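Local coordinates for protocatechuate decarboxylase (Klebsiella pneumoniae, PDB 5O3M), which decarboxylates 3,4-dihydroxybenzoic acid to catechol as a UbiD-family enzyme, a family that relies on prenylated flavin, and can carboxylate catechols in the reverse direction, at residues 401-404 and 405-409; 428-431 and 432-435. One frame throughout, in Å; residues are numbered along the deposited sequence.

Interaction 1: residues 401-404 and 405-409; sequences QGQA and ALLAL
Gln-403 meets both Leu-406 and Leu-407 along one face of helix 400-411, the connecting helix of the beta-alpha-beta unit formed with strands 385-390 and 417-422. The side chain of Gln-403 lies across that of Leu-406 at roughly a right angle, its OE1 3.9 Å from Leu-406 CD1. Toward Leu-407 the touching part is aliphatic instead, with Gln-403 CG 4.1 Å from Leu-407 CD1. With CG of Gln-403 set opposite its own backbone N (chi1 -173°) and a bend at chi2, one side chain can present its methylene to one leucine and its amide oxygen to the other.

Beneath these side chains run the regular i to i+4 helical hydrogen bonds. Leu-407 N donates to Gln-403 O over 2.9 Å, nearly straight at 167°, and Leu-406 N reaches Gly-402 O at the same length. The leucines also lie over the carbonyls of the preceding turn: Leu-406 CG sits 3.3 Å from Gly-402 O. Ala-405 and Ala-408 keep another side of the helix slim, where Ile-418 of strand 417-422 packs on both.

Further packing comes from helix 344-366, whose Val-363 and Ala-366 touch Leu-407, and from a second subunit. Across that interface the NE2 of Gln-403 donates to Leu-409 O of the second subunit, and the reciprocal bond is made as well, while Leu-406 packs on its own counterpart. The intersubunit bond at NE2 thus holds the amide end of Gln-403, whose OE1 makes no more than a van der Waals contact with Leu-406. On the Leu-407 side, the methyl CD1 comes to 3.4 Å from Gln-403 O, the same oxygen that accepts from Leu-407 N.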
# COMPACT_ATOMS: atom_id res chain seq x y z
N GLN A 401 8.08 13.66 16.09
CA GLN A 401 8.04 12.35 16.73
C GLN A 401 8.59 11.28 15.79
O GLN A 401 9.35 10.39 16.22
CB GLN A 401 6.62 12.01 17.20
CG GLN A 401 5.60 11.67 16.08
CD GLN A 401 4.85 12.90 15.55
OE1 GLN A 401 5.32 14.04 15.69
NE2 GLN A 401 3.69 12.67 14.92
N GLY A 402 8.26 11.36 14.50
CA GLY A 402 8.86 10.45 13.53
C GLY A 402 10.35 10.69 13.39
O GLY A 402 11.13 9.75 13.24
N GLN A 403 10.77 11.95 13.47
CA GLN A 403 12.19 12.24 13.47
C GLN A 403 12.90 11.54 14.63
O GLN A 403 14.01 11.02 14.46
CB GLN A 403 12.43 13.76 13.53
CG GLN A 403 13.89 14.16 13.36
CD GLN A 403 14.44 13.76 11.99
OE1 GLN A 403 13.68 13.52 11.05
NE2 GLN A 403 15.77 13.70 11.88
N ALA A 404 12.27 11.52 15.81
CA ALA A 404 12.87 10.85 16.96
C ALA A 404 12.97 9.34 16.74
O ALA A 404 13.97 8.72 17.11
CB ALA A 404 12.07 11.16 18.23
N ALA A 405 11.95 8.74 16.11
CA ALA A 405 12.03 7.33 15.73
C ALA A 405 13.20 7.07 14.77
O ALA A 405 13.93 6.08 14.92
CB ALA A 405 10.72 6.86 15.09
N LEU A 406 13.37 7.93 13.76
CA LEU A 406 14.50 7.76 12.84
C LEU A 406 15.83 7.87 13.59
O LEU A 406 16.75 7.08 13.36
CB LEU A 406 14.42 8.79 11.71
CG LEU A 406 13.18 8.74 10.80
CD1 LEU A 406 13.21 9.87 9.78
CD2 LEU A 406 13.12 7.41 10.09
N LEU A 407 15.96 8.87 14.47
CA LEU A 407 17.18 8.98 15.26
C LEU A 407 17.44 7.70 16.05
O LEU A 407 18.58 7.25 16.14
CB LEU A 407 17.10 10.19 16.18
CG LEU A 407 17.34 11.52 15.47
CD1 LEU A 407 16.52 12.63 16.10
CD2 LEU A 407 18.83 11.85 15.52
N ALA A 408 16.39 7.06 16.56
CA ALA A 408 16.57 5.82 17.30
C ALA A 408 17.01 4.68 16.38
O ALA A 408 17.96 3.95 16.69
CB ALA A 408 15.29 5.44 18.05
N LEU A 409 16.30 4.49 15.26
CA LEU A 409 16.66 3.39 14.37
C LEU A 409 18.05 3.59 13.80
O LEU A 409 18.76 2.61 13.55
CB LEU A 409 15.64 3.25 13.23
CG LEU A 409 14.21 2.87 13.60
CD1 LEU A 409 13.28 3.08 12.42
CD2 LEU A 409 14.15 1.42 14.08

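Interaction 2: residues 428-431 and 432-435; sequences FDSD and DILW
An N-cap opens helix 430-439 in the C-terminal domain: Asp-429, just ahead of the first turn, accepts from the backbone N of Asp-432 through its carboxylate. The bond from Asp-432 N to Asp-429 OD1 is 3.3 Å long, and the N-H meets the oxygen from above the carboxylate plane, 67° out of it. Asp-429 CG lies opposite the backbone N (chi1 -177°), which directs OD1 toward Asp-432 N. The backbone turn itself brings Asp-429 CB to 4.0 Å from Asp-432 CB.

The backbone oxygen of Asp-429 adds to the grip. It receives a straight bond of 3.0 Å from Ile-433 N and a weak, bent one from Asp-432 N, so the amide of Asp-432 is shared between two oxygens of the same residue. Helical bonding then proceeds, Leu-434 N pointing almost exactly at Ser-430 O (177°). Ile-433 lies back along the turn, its CG1 3.5 Å from Asp-429 O and its CD1 4.0 Å from Ser-430 CA.

The two carboxylates of Asp-429 and Asp-432 do not touch; Asp-429 OD2 and Asp-432 OD1 are 5.5 Å apart, and partners beyond the turn meet their charges. Asp-429 forms a salt bridge with Arg-70 of a third subunit, which reaches Asp-432 only as a long, weak ion pair. Asp-432 accepts from Asp-426 N and pairs with Arg-495, which also makes a cation-pi contact with the Trp-435 ring. Positive charge on these arginines, together with the helix N-terminus, would probably ease the like-charge repulsion.

The helix start therefore lies at a subunit boundary. Ser-430 and Asp-431 exchange hydrogen bonds with Asp-431 and Ser-430 of the third subunit, while within the chain Ser-430 OG also bonds His-377, in the loop between strands 371-376 and 385-390.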
# COMPACT_ATOMS: atom_id res chain seq x y z
N PHE A 428 7.00 2.36 30.90
CA PHE A 428 7.39 1.13 31.59
C PHE A 428 6.20 0.24 31.93
O PHE A 428 6.39 -0.80 32.56
CB PHE A 428 8.16 1.47 32.87
CG PHE A 428 9.37 2.30 32.61
CD1 PHE A 428 10.51 1.72 32.08
CD2 PHE A 428 9.35 3.67 32.85
CE1 PHE A 428 11.64 2.49 31.81
CE2 PHE A 428 10.46 4.45 32.58
CZ PHE A 428 11.61 3.86 32.05
N ASP A 429 5.00 0.61 31.49
CA ASP A 429 3.76 -0.11 31.78
C ASP A 429 3.18 -0.60 30.45
O ASP A 429 2.58 0.18 29.70
CB ASP A 429 2.81 0.81 32.54
CG ASP A 429 1.54 0.13 32.95
OD1 ASP A 429 1.13 -0.83 32.29
OD2 ASP A 429 0.93 0.58 33.95
N SER A 430 3.35 -1.89 30.15
CA SER A 430 2.91 -2.41 28.87
C SER A 430 1.41 -2.26 28.68
O SER A 430 0.94 -2.06 27.55
CB SER A 430 3.32 -3.87 28.74
OG SER A 430 4.71 -3.93 28.52
N ASP A 431 0.64 -2.35 29.76
CA ASP A 431 -0.79 -2.06 29.65
C ASP A 431 -1.02 -0.68 29.07
O ASP A 431 -1.93 -0.47 28.25
CB ASP A 431 -1.44 -2.17 31.03
CG ASP A 431 -1.80 -3.59 31.41
OD1 ASP A 431 -1.53 -4.53 30.63
OD2 ASP A 431 -2.36 -3.77 32.51
N ASP A 432 -0.22 0.29 29.49
CA ASP A 432 -0.45 1.66 29.10
C ASP A 432 0.05 1.92 27.69
O ASP A 432 -0.56 2.70 26.95
CB ASP A 432 0.22 2.57 30.13
CG ASP A 432 -0.52 3.90 30.34
OD1 ASP A 432 0.19 4.89 30.59
OD2 ASP A 432 -1.78 3.95 30.28
N ILE A 433 1.14 1.26 27.29
CA ILE A 433 1.58 1.26 25.90
C ILE A 433 0.46 0.74 24.99
O ILE A 433 0.09 1.38 24.02
CB ILE A 433 2.86 0.42 25.73
CG1 ILE A 433 4.02 0.99 26.57
CG2 ILE A 433 3.22 0.29 24.25
CD1 ILE A 433 5.23 0.02 26.69
N LEU A 434 -0.08 -0.43 25.30
CA LEU A 434 -1.18 -0.96 24.50
C LEU A 434 -2.39 -0.01 24.50
O LEU A 434 -3.14 0.05 23.51
CB LEU A 434 -1.57 -2.36 24.99
CG LEU A 434 -0.54 -3.42 24.60
CD1 LEU A 434 -0.77 -4.76 25.26
CD2 LEU A 434 -0.48 -3.61 23.04
N TRP A 435 -2.61 0.72 25.59
CA TRP A 435 -3.69 1.70 25.62
C TRP A 435 -3.44 2.80 24.60
O TRP A 435 -4.37 3.27 23.93
CB TRP A 435 -3.84 2.28 27.03
CG TRP A 435 -4.79 3.44 27.11
CD1 TRP A 435 -6.15 3.39 27.21
CD2 TRP A 435 -4.44 4.84 27.06
NE1 TRP A 435 -6.67 4.66 27.25
CE2 TRP A 435 -5.64 5.57 27.16
CE3 TRP A 435 -3.23 5.54 26.97
CZ2 TRP A 435 -5.67 6.97 27.16
CZ3 TRP A 435 -3.27 6.93 26.96
CH2 TRP A 435 -4.49 7.63 27.06

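How the interactions relate
Interaction 1 comes first along the chain, on helix 400-411; strand 417-422 then leads to the helix start of interaction 2, at 430-439. Their centres are 20 Å apart and their nearest atoms about 14 Å, so they do not touch. Both belong to the C-terminal domain of the UbiD family and lie on the same side of the chain's centre. Residues 401-409 pack on strands 417-422 and 475-482 of the mixed sheet, whereas 428-435 meets that sheet at strand 371-376, where Phe-428 contacts Tyr-375. Each helix also faces a different neighbouring copy, the second subunit for 401-409 and the third for 428-435, so one domain contributes to two separate interfaces of the six-chain assembly.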